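Local coordinates for periplasmic solute binding protein (Pectobacterium atrosepticum, PDB 4RY1) that probably binds a sugar in the periplasm and hands it to an ABC-type transporter, at residues A130-P135 with G145-Q150; Y156-V161 with S215-D220. All blocks are in the same frame, centred on the assembly; numbering follows the deposited sequence.

Followed from the N terminus, the chain leaves helix 124-130 and turns through a loop into helix 138-152, and interaction 1 closes this short excursion by packing A130 and V132 on that helix. Interaction 2 opens only afterwards: residues 156-161, in the loop that follows helix 138-152, meet residues 215-220, which lead out of helix 199-214, so a far longer loop is closed. The two contacts are therefore in series, neither nested nor crossed. They nevertheless touch in space, their centres about 11 Å apart, because F148 packs on the backbone at Y157 and P158 while P146 meets S215. Together they tie helices 124-130, 138-152 and 199-214 into one neighbourhood.

Interaction 1: residues A130-P135 with G145-Q150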
ATOM      1  N   ALA A 130     -13.187 -25.584  -2.237  1.00 22.58           N
ATOM      2  CA  ALA A 130     -14.241 -25.147  -3.179  1.00 26.98           C
ATOM      3  C   ALA A 130     -14.164 -25.818  -4.556  1.00 25.51           C
ATOM      4  O   ALA A 130     -15.137 -25.805  -5.298  1.00 28.45           O
ATOM      5  CB  ALA A 130     -14.200 -23.638  -3.361  1.00 22.72           C
ATOM      6  N   GLY A 131     -12.986 -26.329  -4.912  1.00 24.09           N
ATOM      7  CA  GLY A 131     -12.726 -26.903  -6.247  1.00 29.33           C
ATOM      8  C   GLY A 131     -12.561 -25.902  -7.383  1.00 31.08           C
ATOM      9  O   GLY A 131     -12.822 -26.212  -8.549  1.00 30.66           O
ATOM     10  N   VAL A 132     -12.118 -24.698  -7.032  1.00 22.59           N
ATOM     11  CA  VAL A 132     -11.957 -23.617  -7.986  1.00 24.22           C
ATOM     12  C   VAL A 132     -10.478 -23.265  -8.104  1.00 25.08           C
ATOM     13  O   VAL A 132      -9.767 -23.106  -7.111  1.00 25.22           O
ATOM     14  CB  VAL A 132     -12.775 -22.373  -7.568  1.00 23.47           C
ATOM     15  CG1 VAL A 132     -12.678 -21.277  -8.619  1.00 24.57           C
ATOM     16  CG2 VAL A 132     -14.240 -22.752  -7.355  1.00 27.01           C
ATOM     17  N   ALA A 133     -10.030 -23.175  -9.346  1.00 27.19           N
ATOM     18  CA  ALA A 133      -8.696 -22.696  -9.651  1.00 24.52           C
ATOM     19  C   ALA A 133      -8.611 -21.189  -9.447  1.00 20.58           C
ATOM     20  O   ALA A 133      -9.584 -20.465  -9.637  1.00 23.16           O
ATOM     21  CB  ALA A 133      -8.334 -23.053 -11.086  1.00 26.02           C
ATOM     22  N   TYR A 134      -7.416 -20.709  -9.122  1.00 24.11           N
ATOM     23  CA  TYR A 134      -7.237 -19.266  -8.975  1.00 19.81           C
ATOM     24  C   TYR A 134      -7.574 -18.609 -10.319  1.00 19.37           C
ATOM     25  O   TYR A 134      -7.166 -19.111 -11.374  1.00 24.58           O
ATOM     26  CB  TYR A 134      -5.811 -18.863  -8.576  1.00 22.22           C
ATOM     27  CG  TYR A 134      -5.277 -19.369  -7.257  1.00 19.97           C
ATOM     28  CD1 TYR A 134      -6.110 -19.596  -6.162  1.00 19.54           C
ATOM     29  CD2 TYR A 134      -3.919 -19.587  -7.093  1.00 21.07           C
ATOM     30  CE1 TYR A 134      -5.595 -20.044  -4.952  1.00 19.88           C
ATOM     31  CE2 TYR A 134      -3.392 -20.026  -5.892  1.00 20.45           C
ATOM     32  CZ  TYR A 134      -4.235 -20.269  -4.827  1.00 19.74           C
ATOM     33  OH  TYR A 134      -3.713 -20.720  -3.641  1.00 20.74           O
ATOM     34  N   PRO A 135      -8.315 -17.491 -10.295  1.00 21.35           N
ATOM     35  CA  PRO A 135      -8.804 -16.901 -11.535  1.00 23.45           C
ATOM     36  C   PRO A 135      -7.739 -16.123 -12.313  1.00 28.01           C
ATOM     37  O   PRO A 135      -6.913 -15.424 -11.754  1.00 23.02           O
ATOM     38  CB  PRO A 135      -9.939 -15.990 -11.068  1.00 22.00           C
ATOM     39  CG  PRO A 135      -9.538 -15.587  -9.684  1.00 22.39           C
ATOM     40  CD  PRO A 135      -8.832 -16.781  -9.112  1.00 23.52           C
ATOM     41  N   GLY A 145     -17.385 -16.979  -7.076  1.00 20.15           N
ATOM     42  CA  GLY A 145     -18.252 -16.607  -5.943  1.00 18.74           C
ATOM     43  C   GLY A 145     -19.402 -17.587  -5.683  1.00 22.15           C
ATOM     44  O   GLY A 145     -19.549 -18.109  -4.570  1.00 21.33           O
ATOM     45  N   PRO A 146     -20.251 -17.835  -6.701  1.00 22.89           N
ATOM     46  CA  PRO A 146     -21.385 -18.749  -6.496  1.00 23.22           C
ATOM     47  C   PRO A 146     -20.960 -20.153  -6.162  1.00 22.32           C
ATOM     48  O   PRO A 146     -21.658 -20.868  -5.431  1.00 27.74           O
ATOM     49  CB  PRO A 146     -22.080 -18.738  -7.853  1.00 26.42           C
ATOM     50  CG  PRO A 146     -21.790 -17.374  -8.379  1.00 27.75           C
ATOM     51  CD  PRO A 146     -20.370 -17.118  -7.981  1.00 22.20           C
ATOM     52  N   VAL A 147     -19.821 -20.560  -6.702  1.00 22.77           N
ATOM     53  CA  VAL A 147     -19.290 -21.878  -6.417  1.00 19.97           C
ATOM     54  C   VAL A 147     -18.872 -22.000  -4.937  1.00 20.58           C
ATOM     55  O   VAL A 147     -19.195 -22.983  -4.252  1.00 23.64           O
ATOM     56  CB  VAL A 147     -18.142 -22.260  -7.354  1.00 27.05           C
ATOM     57  CG1 VAL A 147     -17.579 -23.601  -6.946  1.00 26.59           C
ATOM     58  CG2 VAL A 147     -18.589 -22.293  -8.820  1.00 28.83           C
ATOM     59  N   PHE A 148     -18.142 -21.009  -4.448  1.00 22.09           N
ATOM     60  CA  PHE A 148     -17.795 -20.968  -3.016  1.00 20.53           C
ATOM     61  C   PHE A 148     -19.046 -21.099  -2.144  1.00 19.62           C
ATOM     62  O   PHE A 148     -19.094 -21.912  -1.206  1.00 24.62           O
ATOM     63  CB  PHE A 148     -17.079 -19.657  -2.665  1.00 18.49           C
ATOM     64  CG  PHE A 148     -15.564 -19.733  -2.745  1.00 20.16           C
ATOM     65  CD1 PHE A 148     -14.911 -20.105  -3.913  1.00 23.30           C
ATOM     66  CD2 PHE A 148     -14.789 -19.386  -1.648  1.00 18.62           C
ATOM     67  CE1 PHE A 148     -13.514 -20.161  -3.968  1.00 22.31           C
ATOM     68  CE2 PHE A 148     -13.398 -19.443  -1.688  1.00 20.33           C
ATOM     69  CZ  PHE A 148     -12.754 -19.826  -2.853  1.00 19.84           C
ATOM     70  N   LYS A 149     -20.032 -20.273  -2.465  1.00 20.75           N
ATOM     71  CA  LYS A 149     -21.289 -20.186  -1.715  1.00 19.50           C
ATOM     72  C   LYS A 149     -22.011 -21.540  -1.695  1.00 23.21           C
ATOM     73  O   LYS A 149     -22.402 -22.030  -0.641  1.00 24.77           O
ATOM     74  CB  LYS A 149     -22.204 -19.126  -2.336  1.00 23.19           C
ATOM     75  CG  LYS A 149     -23.451 -18.847  -1.522  1.00 24.29           C
ATOM     76  CD  LYS A 149     -24.383 -17.880  -2.216  1.00 26.69           C
ATOM     77  CE  LYS A 149     -25.586 -17.653  -1.323  1.00 37.00           C
ATOM     78  NZ  LYS A 149     -26.425 -16.522  -1.782  1.00 43.68           N
ATOM     79  N   GLN A 150     -22.152 -22.145  -2.866  1.00 23.61           N
ATOM     80  CA  GLN A 150     -22.889 -23.410  -2.980  1.00 24.45           C
ATOM     81  C   GLN A 150     -22.112 -24.555  -2.331  1.00 26.15           C
ATOM     82  O   GLN A 150     -22.672 -25.400  -1.615  1.00 35.73           O
ATOM     83  CB  GLN A 150     -23.191 -23.743  -4.446  1.00 24.98           C
ATOM     84  CG  GLN A 150     -23.889 -25.094  -4.655  1.00 32.75           C
ATOM     85  CD  GLN A 150     -25.246 -25.196  -3.971  1.00 73.73           C
ATOM     86  OE1 GLN A 150     -25.970 -24.207  -3.838  1.00 69.91           O
ATOM     87  NE2 GLN A 150     -25.603 -26.405  -3.553  1.00 76.02           N
TER
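A130 sets its methyl group on the face of the F148 ring, in a contact that is purely apolar: no hydrogen bond joins the two segments. CB stands 3.9 Å from the ring centroid and 26° off the normal, a CH-pi contact displaced toward the rim, over the CD1-CE1 side. The same ring meets V132 quite differently: V132 CB lies at the edge, near the ring plane, 4.3 Å from F148 CE1. A first torsion of -92° for F148, off the usual rotamers, goes with this placement, the A130 methyl over one face and V132 at the edge. The ring's other surroundings include W127, met edge-to-face, and P158.

Between A130 and V132 the chain ends helix 124-130 in a Schellman motif. G131 adopts positive phi, 75°, and the turn lets the chain reverse, so that V132 joins A130 on helix 138-152. The arrangement is one of two successive helices joined by a short loop, within one lobe of the periplasmic binding protein fold.

Alongside the aromatic contact, the two valines meet through one branch each and cross obliquely. V132 CG2 approaches V147 CG1 to 3.5 Å, tighter than usual for two methyl carbons. V147 CG1, trans to the backbone N, also passes 3.7 Å from A130 O, which brings it against the carbonyl at the end of the preceding helix. V132 packs further on A144, about one turn earlier along helix 138-152, and on W127.

Interaction 2: residues Y156-V161 with S215-D220; sequences YYPLGV and SHVIPD
Interaction 2 is a buried packing of two loops, with a tyrosine ring held between a histidine and a proline; it joins the segment after helix 138-152 to the turn between helices 199-214 and 221-225. The Y157 and H216 rings form an offset stack, centroids 4.0 Å apart and planes only 8° from parallel, with Y157 CE2 over the centre of the imidazole. On the opposite face of Y157, P219 CG sits almost on the ring normal, 3.5 Å from the centroid, as a CH-pi contact. Y157 is thus clasped on both faces, and chi1 of -62° sets its ring, beside the backbone N, into that slot.

H216 follows the end of helix 199-214, closed by a Schellman motif with H216 at positive phi; its NE2 makes a weak hydrogen bond with D154 OD1. Downstream, D220 is the N-cap of helix 221-225, its OD1 accepting from Y223 N. A water bridges this start to the tyrosine, 3.0 Å from Y157 OH, and accepts from D220 N.

Between the two segments backbone pairing is slight: L159 N gives V217 O a weak bond of 3.1 Å, bent to 135° at the hydrogen. Backbone bonds of Y157 with E242 and A244, and of G160 with G245, tie the first loop to strand 245-249 and the residues before it. I218 CA approaches L159 O at 3.3 Å in a CA-H...O contact. Beyond it the L159 and I218 side chains run side by side, L159 CD2 lying 3.7 Å from I218 CG2.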
ATOM      1  N   TYR A 156     -18.243 -18.446   3.205  1.00 18.44           N
ATOM      2  CA  TYR A 156     -17.012 -18.540   2.416  1.00 16.69           C
ATOM      3  C   TYR A 156     -17.003 -17.661   1.185  1.00 17.65           C
ATOM      4  O   TYR A 156     -17.937 -17.684   0.394  1.00 19.73           O
ATOM      5  CB  TYR A 156     -16.799 -19.992   1.993  1.00 19.79           C
ATOM      6  CG  TYR A 156     -16.408 -20.844   3.182  1.00 21.99           C
ATOM      7  CD1 TYR A 156     -17.366 -21.409   4.021  1.00 22.80           C
ATOM      8  CD2 TYR A 156     -15.071 -21.043   3.493  1.00 25.61           C
ATOM      9  CE1 TYR A 156     -16.993 -22.168   5.131  1.00 27.99           C
ATOM     10  CE2 TYR A 156     -14.687 -21.783   4.592  1.00 27.61           C
ATOM     11  CZ  TYR A 156     -15.647 -22.349   5.410  1.00 30.67           C
ATOM     12  OH  TYR A 156     -15.253 -23.099   6.499  1.00 36.23           O
ATOM     13  N   TYR A 157     -15.898 -16.930   1.011  1.00 16.55           N
ATOM     14  CA  TYR A 157     -15.765 -15.966  -0.082  1.00 16.73           C
ATOM     15  C   TYR A 157     -14.381 -16.063  -0.711  1.00 18.29           C
ATOM     16  O   TYR A 157     -13.390 -16.216   0.006  1.00 17.19           O
ATOM     17  CB  TYR A 157     -15.931 -14.528   0.423  1.00 15.55           C
ATOM     18  CG  TYR A 157     -17.275 -14.189   1.035  1.00 14.36           C
ATOM     19  CD1 TYR A 157     -17.555 -14.517   2.352  1.00 17.20           C
ATOM     20  CD2 TYR A 157     -18.251 -13.533   0.305  1.00 16.07           C
ATOM     21  CE1 TYR A 157     -18.777 -14.192   2.930  1.00 16.48           C
ATOM     22  CE2 TYR A 157     -19.485 -13.201   0.867  1.00 17.79           C
ATOM     23  CZ  TYR A 157     -19.740 -13.540   2.181  1.00 18.28           C
ATOM     24  OH  TYR A 157     -20.937 -13.181   2.730  1.00 19.30           O
ATOM     25  N   PRO A 158     -14.310 -15.908  -2.038  1.00 16.50           N
ATOM     26  CA  PRO A 158     -13.017 -15.824  -2.733  1.00 16.54           C
ATOM     27  C   PRO A 158     -12.057 -14.768  -2.195  1.00 15.52           C
ATOM     28  O   PRO A 158     -10.833 -14.970  -2.190  1.00 17.46           O
ATOM     29  CB  PRO A 158     -13.436 -15.454  -4.167  1.00 16.84           C
ATOM     30  CG  PRO A 158     -14.745 -16.140  -4.330  1.00 18.10           C
ATOM     31  CD  PRO A 158     -15.430 -15.998  -3.004  1.00 16.94           C
ATOM     32  N   LEU A 159     -12.632 -13.653  -1.766  1.00 14.50           N
ATOM     33  CA  LEU A 159     -11.885 -12.424  -1.501  1.00 14.15           C
ATOM     34  C   LEU A 159     -12.516 -11.629  -0.360  1.00 15.12           C
ATOM     35  O   LEU A 159     -13.740 -11.487  -0.303  1.00 16.60           O
ATOM     36  CB  LEU A 159     -11.895 -11.594  -2.791  1.00 16.11           C
ATOM     37  CG  LEU A 159     -11.176 -10.255  -2.864  1.00 16.67           C
ATOM     38  CD1 LEU A 159      -9.703 -10.460  -2.590  1.00 17.68           C
ATOM     39  CD2 LEU A 159     -11.413  -9.561  -4.208  1.00 15.90           C
ATOM     40  N   GLY A 160     -11.675 -11.107   0.540  1.00 13.96           N
ATOM     41  CA  GLY A 160     -12.125 -10.184   1.579  1.00 14.56           C
ATOM     42  C   GLY A 160     -11.827  -8.744   1.210  1.00 12.86           C
ATOM     43  O   GLY A 160     -11.413  -8.415   0.097  1.00 13.83           O
ATOM     44  N   VAL A 161     -12.099  -7.879   2.174  1.00 13.35           N
ATOM     45  CA  VAL A 161     -11.908  -6.458   2.067  1.00 13.98           C
ATOM     46  C   VAL A 161     -10.981  -6.119   3.221  1.00 13.58           C
ATOM     47  O   VAL A 161     -11.325  -6.330   4.382  1.00 13.96           O
ATOM     48  CB  VAL A 161     -13.243  -5.709   2.179  1.00 13.99           C
ATOM     49  CG1 VAL A 161     -13.055  -4.202   2.131  1.00 15.11           C
ATOM     50  CG2 VAL A 161     -14.185  -6.142   1.048  1.00 14.25           C
ATOM     51  N   SER A 215     -22.332 -11.358  -6.801  1.00 20.70           N
ATOM     52  CA  SER A 215     -21.714 -12.653  -7.178  1.00 20.72           C
ATOM     53  C   SER A 215     -21.082 -13.467  -6.027  1.00 20.27           C
ATOM     54  O   SER A 215     -20.530 -14.535  -6.265  1.00 21.56           O
ATOM     55  CB  SER A 215     -20.635 -12.466  -8.261  1.00 26.22           C
ATOM     56  OG  SER A 215     -21.147 -11.869  -9.436  1.00 30.84           O
ATOM     57  N   HIS A 216     -21.154 -12.958  -4.796  1.00 19.80           N
ATOM     58  CA  HIS A 216     -20.529 -13.607  -3.634  1.00 20.36           C
ATOM     59  C   HIS A 216     -19.006 -13.724  -3.781  1.00 21.04           C
ATOM     60  O   HIS A 216     -18.392 -14.655  -3.271  1.00 20.33           O
ATOM     61  CB  HIS A 216     -21.160 -14.989  -3.348  1.00 20.71           C
ATOM     62  CG  HIS A 216     -21.128 -15.402  -1.900  1.00 23.25           C
ATOM     63  ND1 HIS A 216     -20.114 -16.157  -1.349  1.00 24.17           N
ATOM     64  CD2 HIS A 216     -22.015 -15.181  -0.898  1.00 22.42           C
ATOM     65  CE1 HIS A 216     -20.368 -16.368  -0.068  1.00 18.99           C
ATOM     66  NE2 HIS A 216     -21.516 -15.789   0.229  1.00 24.40           N
ATOM     67  N   VAL A 217     -18.393 -12.759  -4.465  1.00 18.26           N
ATOM     68  CA  VAL A 217     -16.922 -12.730  -4.512  1.00 16.62           C
ATOM     69  C   VAL A 217     -16.351 -12.141  -3.224  1.00 15.43           C
ATOM     70  O   VAL A 217     -15.415 -12.672  -2.654  1.00 16.57           O
ATOM     71  CB  VAL A 217     -16.389 -11.970  -5.735  1.00 16.97           C
ATOM     72  CG1 VAL A 217     -14.864 -11.943  -5.707  1.00 18.74           C
ATOM     73  CG2 VAL A 217     -16.834 -12.668  -7.000  1.00 21.57           C
ATOM     74  N   ILE A 218     -16.930 -11.026  -2.807  1.00 15.69           N
ATOM     75  CA  ILE A 218     -16.588 -10.379  -1.545  1.00 14.21           C
ATOM     76  C   ILE A 218     -17.828 -10.232  -0.674  1.00 16.71           C
ATOM     77  O   ILE A 218     -18.934 -10.136  -1.188  1.00 17.73           O
ATOM     78  CB  ILE A 218     -15.978  -8.971  -1.752  1.00 14.65           C
ATOM     79  CG1 ILE A 218     -17.013  -7.969  -2.262  1.00 15.89           C
ATOM     80  CG2 ILE A 218     -14.732  -9.037  -2.642  1.00 16.04           C
ATOM     81  CD1 ILE A 218     -16.461  -6.578  -2.464  1.00 16.44           C
ATOM     82  N   PRO A 219     -17.657 -10.190   0.653  1.00 14.64           N
ATOM     83  CA  PRO A 219     -18.790  -9.820   1.498  1.00 14.86           C
ATOM     84  C   PRO A 219     -19.121  -8.349   1.391  1.00 14.04           C
ATOM     85  O   PRO A 219     -18.271  -7.543   1.015  1.00 15.41           O
ATOM     86  CB  PRO A 219     -18.298 -10.104   2.919  1.00 15.07           C
ATOM     87  CG  PRO A 219     -17.057 -10.921   2.763  1.00 15.96           C
ATOM     88  CD  PRO A 219     -16.458 -10.430   1.465  1.00 16.20           C
ATOM     89  N   ASP A 220     -20.348  -8.005   1.752  1.00 15.78           N
ATOM     90  CA  ASP A 220     -20.801  -6.621   1.702  1.00 16.11           C
ATOM     91  C   ASP A 220     -20.406  -5.840   2.949  1.00 14.92           C
ATOM     92  O   ASP A 220     -19.762  -6.371   3.858  1.00 16.01           O
ATOM     93  CB  ASP A 220     -22.307  -6.558   1.391  1.00 16.57           C
ATOM     94  CG  ASP A 220     -23.183  -6.980   2.548  1.00 18.48           C
ATOM     95  OD1 ASP A 220     -22.675  -7.249   3.652  1.00 18.50           O
ATOM     96  OD2 ASP A 220     -24.405  -7.055   2.330  1.00 23.38           O
TER
HETATM   97  O   HOH W   1     -21.954 -10.398   2.837  1.00 19.51           O